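PDB 5E2G: beta-lactamase from Burkholderia cenocepacia, which probably hydrolyses beta-lactams to substituted beta-amino acids, as a member of the class C beta-lactamase family. Local coordinates for residues Ser73-Gly78 / Arg245-Ala249; Phe168-Glu173 / Thr185-Val189. One frame throughout, in Å; residues are numbered along the deposited sequence.

Interaction 1 of 2, residues Ser73-Gly78 / Arg245-Ala249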
loop_
_atom_site.group_PDB
_atom_site.type_symbol
_atom_site.label_atom_id
_atom_site.label_comp_id
_atom_site.label_asym_id
_atom_site.label_seq_id
_atom_site.Cartn_x
_atom_site.Cartn_y
_atom_site.Cartn_z
ATOM N N SER A 73 9.185 -9.783 1.911
ATOM C CA SER A 73 9.640 -10.520 0.742
ATOM C C SER A 73 11.161 -10.525 0.665
ATOM O O SER A 73 11.773 -11.537 0.300
ATOM C CB SER A 73 9.018 -9.897 -0.509
ATOM O OG SER A 73 9.269 -10.663 -1.662
ATOM N N ASP A 74 11.794 -9.416 1.038
ATOM C CA ASP A 74 13.251 -9.383 1.029
ATOM C C ASP A 74 13.841 -10.308 2.089
ATOM O O ASP A 74 14.785 -11.055 1.811
ATOM C CB ASP A 74 13.753 -7.964 1.229
ATOM C CG ASP A 74 15.235 -7.879 1.054
ATOM O OD1 ASP A 74 15.682 -7.860 -0.116
ATOM O OD2 ASP A 74 15.954 -7.826 2.078
ATOM N N ALA A 75 13.319 -10.251 3.318
ATOM C CA ALA A 75 13.727 -11.207 4.342
ATOM C C ALA A 75 13.590 -12.641 3.845
ATOM O O ALA A 75 14.494 -13.462 4.035
ATOM C CB ALA A 75 12.899 -10.999 5.610
ATOM N N GLN A 76 12.469 -12.959 3.196
ATOM C CA GLN A 76 12.289 -14.298 2.653
ATOM C C GLN A 76 13.385 -14.618 1.650
ATOM O O GLN A 76 13.937 -15.725 1.655
ATOM C CB GLN A 76 10.901 -14.415 2.017
ATOM C CG GLN A 76 10.415 -15.836 1.793
ATOM C CD GLN A 76 10.935 -16.427 0.502
ATOM O OE1 GLN A 76 11.202 -15.703 -0.456
ATOM N NE2 GLN A 76 11.091 -17.748 0.468
ATOM N N GLU A 77 13.737 -13.640 0.804
ATOM C CA GLU A 77 14.758 -13.857 -0.218
ATOM C C GLU A 77 16.120 -14.115 0.400
ATOM O O GLU A 77 16.943 -14.832 -0.181
ATOM C CB GLU A 77 14.842 -12.656 -1.164
ATOM C CG GLU A 77 13.788 -12.621 -2.266
ATOM C CD GLU A 77 13.765 -13.887 -3.115
ATOM O OE1 GLU A 77 12.752 -14.614 -3.051
ATOM O OE2 GLU A 77 14.759 -14.160 -3.830
ATOM N N GLY A 78 16.387 -13.534 1.559
ATOM C CA GLY A 78 17.645 -13.774 2.231
ATOM C C GLY A 78 17.636 -14.928 3.204
ATOM O O GLY A 78 18.594 -15.096 3.964
ATOM N N ARG A 245 18.775 -8.858 -5.096
ATOM C CA ARG A 245 17.938 -9.457 -4.054
ATOM C C ARG A 245 16.648 -8.668 -3.860
ATOM O O ARG A 245 15.557 -9.247 -3.786
ATOM C CB ARG A 245 18.699 -9.560 -2.730
ATOM C CG ARG A 245 17.836 -10.043 -1.554
ATOM C CD ARG A 245 18.642 -10.171 -0.256
ATOM N NE ARG A 245 17.794 -10.271 0.937
ATOM C CZ ARG A 245 18.245 -10.246 2.193
ATOM N NH1 ARG A 245 19.546 -10.106 2.435
ATOM N NH2 ARG A 245 17.399 -10.353 3.207
ATOM N N LEU A 246 16.746 -7.342 -3.775
ATOM C CA LEU A 246 15.531 -6.549 -3.643
ATOM C C LEU A 246 14.670 -6.642 -4.893
ATOM O O LEU A 246 13.441 -6.689 -4.791
ATOM C CB LEU A 246 15.863 -5.095 -3.328
ATOM C CG LEU A 246 14.621 -4.212 -3.197
ATOM C CD1 LEU A 246 13.636 -4.757 -2.179
ATOM C CD2 LEU A 246 14.966 -2.781 -2.874
ATOM N N GLN A 247 15.284 -6.684 -6.078
ATOM C CA GLN A 247 14.487 -6.755 -7.298
ATOM C C GLN A 247 13.657 -8.028 -7.336
ATOM O O GLN A 247 12.457 -7.984 -7.627
ATOM C CB GLN A 247 15.372 -6.679 -8.533
ATOM C CG GLN A 247 14.558 -6.599 -9.815
ATOM C CD GLN A 247 13.824 -5.274 -9.959
ATOM O OE1 GLN A 247 14.385 -4.296 -10.459
ATOM N NE2 GLN A 247 12.572 -5.232 -9.516
ATOM N N ARG A 248 14.289 -9.177 -7.058
ATOM C CA ARG A 248 13.537 -10.423 -6.919
ATOM C C ARG A 248 12.473 -10.303 -5.836
ATOM O O ARG A 248 11.321 -10.711 -6.038
ATOM C CB ARG A 248 14.478 -11.583 -6.601
ATOM C CG ARG A 248 15.525 -11.838 -7.672
ATOM C CD ARG A 248 16.262 -13.161 -7.463
ATOM N NE ARG A 248 17.069 -13.183 -6.239
ATOM C CZ ARG A 248 18.368 -12.894 -6.186
ATOM N NH1 ARG A 248 19.019 -12.556 -7.292
ATOM N NH2 ARG A 248 19.016 -12.941 -5.025
ATOM N N ALA A 249 12.841 -9.729 -4.683
ATOM C CA ALA A 249 11.885 -9.559 -3.596
ATOM C C ALA A 249 10.676 -8.760 -4.052
ATOM O O ALA A 249 9.535 -9.120 -3.742
ATOM C CB ALA A 249 12.552 -8.874 -2.407
#
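R245 reaches across the last turn of helix 64-77 and takes hold of D74 with two nitrogens, both directed at one backbone atom. NE lies 3.2 Å from D74 O and NH2 3.0 Å from the same D74 O, a side-on grip in the guanidinium plane, although both donors sit above the plane of the carbonyl. That oxygen also accepts the G78 N-H, so three N-H groups converge on it where the helix ends. The R245 chain is extended from CG to NE, which carries its head past the D74 side chain to the backbone behind it.

Charge adds a second layer. The D74 carboxylate lies flat over one guanidinium face, the planes 3° apart, with OD2 3.1 Å from R245 NH2; no N-H points at it, so this salt bridge is purely electrostatic. G78 CA covers the opposite face. Outside the pair, D74 OD2 also bridges to R175 and R245 NH2 to E80; the two arginines lie close, their like charges probably offset by D74, which pairs with both, and by E80. E77 OE2 and R248 NE form a longer, weak salt bridge at 3.5 Å.

The segments 73-77 and 245-249, on helices 64-77 and 244-252 of the helical region of the class C fold, run at 121° with axes approaching to 8.5 Å. Helix 64-77 begins within an SxxK sequence, consistent with the family's nucleophile motif, and this contact lies at its far end.

Close packing rests on A249, whose CB fits 3.5 Å from D74 CA, while the E77 CG methylene lies alongside A249 CA. One further polar bond is short: a chi1 of -172° turns S73 OG toward the A249 carbonyl, and OG donates to A249 O at 2.6 Å.

Interaction 2 of 2, residues Phe168-Glu173 / Thr185-Val189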
loop_
_atom_site.group_PDB
_atom_site.type_symbol
_atom_site.label_atom_id
_atom_site.label_comp_id
_atom_site.label_asym_id
_atom_site.label_seq_id
_atom_site.Cartn_x
_atom_site.Cartn_y
_atom_site.Cartn_z
ATOM N N PHE A 168 11.688 -2.009 13.532
ATOM C CA PHE A 168 10.911 -1.937 12.295
ATOM C C PHE A 168 11.182 -0.640 11.528
ATOM O O PHE A 168 11.546 -0.670 10.343
ATOM C CB PHE A 168 9.411 -2.074 12.567
ATOM C CG PHE A 168 8.585 -1.886 11.329
ATOM C CD1 PHE A 168 8.442 -2.923 10.419
ATOM C CD2 PHE A 168 8.016 -0.655 11.033
ATOM C CE1 PHE A 168 7.710 -2.751 9.244
ATOM C CE2 PHE A 168 7.290 -0.474 9.868
ATOM C CZ PHE A 168 7.143 -1.526 8.969
ATOM N N ALA A 169 10.974 0.516 12.177
ATOM C CA ALA A 169 11.130 1.798 11.486
ATOM C C ALA A 169 12.536 1.974 10.924
ATOM O O ALA A 169 12.709 2.578 9.857
ATOM C CB ALA A 169 10.782 2.958 12.424
ATOM N N THR A 170 13.546 1.439 11.619
ATOM C CA THR A 170 14.922 1.472 11.126
ATOM C C THR A 170 15.072 0.667 9.841
ATOM O O THR A 170 15.763 1.089 8.910
ATOM C CB THR A 170 15.858 0.939 12.212
ATOM O OG1 THR A 170 15.741 1.762 13.378
ATOM C CG2 THR A 170 17.301 0.927 11.735
ATOM N N LEU A 171 14.442 -0.503 9.772
ATOM C CA LEU A 171 14.501 -1.315 8.561
ATOM C C LEU A 171 13.892 -0.590 7.370
ATOM O O LEU A 171 14.345 -0.760 6.238
ATOM C CB LEU A 171 13.779 -2.638 8.783
ATOM C CG LEU A 171 14.481 -3.714 9.612
ATOM C CD1 LEU A 171 13.500 -4.796 10.023
ATOM C CD2 LEU A 171 15.639 -4.296 8.822
HETATM N N MSE A 172 12.868 0.215 7.599
HETATM C CA MSE A 172 12.220 0.917 6.509
HETATM C C MSE A 172 13.062 2.107 6.032
HETATM O O MSE A 172 13.267 2.293 4.836
HETATM C CB MSE A 172 10.835 1.375 6.946
HETATM C CG MSE A 172 9.920 0.232 7.331
HETATM SE SE MSE A 172 9.325 -0.878 5.829
HETATM C CE MSE A 172 7.759 0.161 5.320
ATOM N N GLU A 173 13.564 2.902 6.975
ATOM C CA GLU A 173 14.245 4.143 6.625
ATOM C C GLU A 173 15.731 3.963 6.314
ATOM O O GLU A 173 16.283 4.736 5.522
ATOM C CB GLU A 173 14.045 5.160 7.756
ATOM C CG GLU A 173 12.551 5.391 8.060
ATOM C CD GLU A 173 12.269 6.518 9.050
ATOM O OE1 GLU A 173 13.151 6.856 9.873
ATOM O OE2 GLU A 173 11.154 7.072 8.999
ATOM N N THR A 185 10.647 9.782 2.089
ATOM C CA THR A 185 9.698 8.782 2.545
ATOM C C THR A 185 10.035 8.447 3.988
ATOM O O THR A 185 11.197 8.173 4.302
ATOM C CB THR A 185 9.759 7.525 1.666
ATOM O OG1 THR A 185 9.489 7.878 0.307
ATOM C CG2 THR A 185 8.742 6.502 2.122
ATOM N N TYR A 186 9.032 8.482 4.865
ATOM C CA TYR A 186 9.274 8.360 6.297
ATOM C C TYR A 186 8.222 7.495 6.968
ATOM O O TYR A 186 7.046 7.534 6.605
ATOM C CB TYR A 186 9.286 9.737 6.977
ATOM C CG TYR A 186 10.152 10.734 6.256
ATOM C CD1 TYR A 186 11.540 10.664 6.342
ATOM C CD2 TYR A 186 9.589 11.728 5.470
ATOM C CE1 TYR A 186 12.344 11.567 5.676
ATOM C CE2 TYR A 186 10.384 12.640 4.804
ATOM C CZ TYR A 186 11.760 12.552 4.906
ATOM O OH TYR A 186 12.552 13.453 4.235
ATOM N N ILE A 187 8.660 6.718 7.955
ATOM C CA ILE A 187 7.744 6.257 8.991
ATOM C C ILE A 187 7.592 7.331 10.056
ATOM O O ILE A 187 6.479 7.678 10.466
ATOM C CB ILE A 187 8.243 4.930 9.594
ATOM C CG1 ILE A 187 8.275 3.828 8.534
ATOM C CG2 ILE A 187 7.383 4.516 10.773
ATOM C CD1 ILE A 187 6.928 3.530 7.922
ATOM N N ASN A 188 8.718 7.881 10.505
ATOM C CA ASN A 188 8.771 9.004 11.435
ATOM C C ASN A 188 9.284 10.216 10.667
ATOM O O ASN A 188 10.432 10.226 10.216
ATOM C CB ASN A 188 9.672 8.676 12.620
ATOM C CG ASN A 188 9.210 7.452 13.370
ATOM O OD1 ASN A 188 9.923 6.450 13.453
ATOM N ND2 ASN A 188 7.999 7.516 13.910
ATOM N N VAL A 189 8.436 11.220 10.506
ATOM C CA VAL A 189 8.831 12.406 9.739
ATOM C C VAL A 189 9.793 13.246 10.574
ATOM O O VAL A 189 9.471 13.584 11.727
ATOM C CB VAL A 189 7.601 13.215 9.335
ATOM C CG1 VAL A 189 8.018 14.471 8.579
ATOM C CG2 VAL A 189 6.662 12.366 8.479
HETATM O O HOH W 1 12.814 6.282 12.928
HETATM O O HOH W 2 12.623 9.261 10.895
#
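E173 points its carboxylate at the bend of the chain around I187, where OE2 accepts two successive backbone N-H groups. I187 N approaches the anti lone pair at 2.7 Å, with a bent N-H...O angle of 133°. N188 N comes from the syn side, 27° out of the carboxylate plane, to the same OE2 at 3.0 Å and more nearly straight (161°). An extended chain beyond CG takes the carboxylate this far from its helix.

The other oxygen turns to water: OE1 receives one water that also donates to N188 OD1, and a second that also donates to N188 O.

In the class C fold this ties the first turns of helix 168-180 to the loop that follows that helix, so the chain folds back on itself; Y186 in turn bonds through its backbone to R223 of the short strand 223-224, and the R223 side chain donates to I187 O.

Beneath the polar grip, I187 leans its branches on the helix. CG1 meets CB of selenomethionine M172 obliquely at 3.9 Å, and CG2 lies 4.1 Å from A169 CB, which N188 OD1 also touches. M172 CG, anti to the carbonyl carbon, lies 3.6 Å above one face of the F168 ring, toward its rim.

How the interactions relate
Interaction 2 is nested in the chain between the two segments of interaction 1; their centres lie 18 Å apart and their nearest atoms about 8 Å. Both are partly buried. Helix 168-180 links them: its first turns belong to interaction 2, while further along R175 pairs with D74 and L176 and A179 pack on L246 of interaction 1. Helix 64-77 is shared, since T68 touches F168 and M172 about a turn and a half before 73-78. The chemistry is reversed: in 73-78/245-249 an arginine donates to a backbone carbonyl at a helix end amid charges, whereas in 168-173/185-189 a glutamate accepts hydrogen bonds from loop amides, with water at its other oxygen and apolar packing alongside.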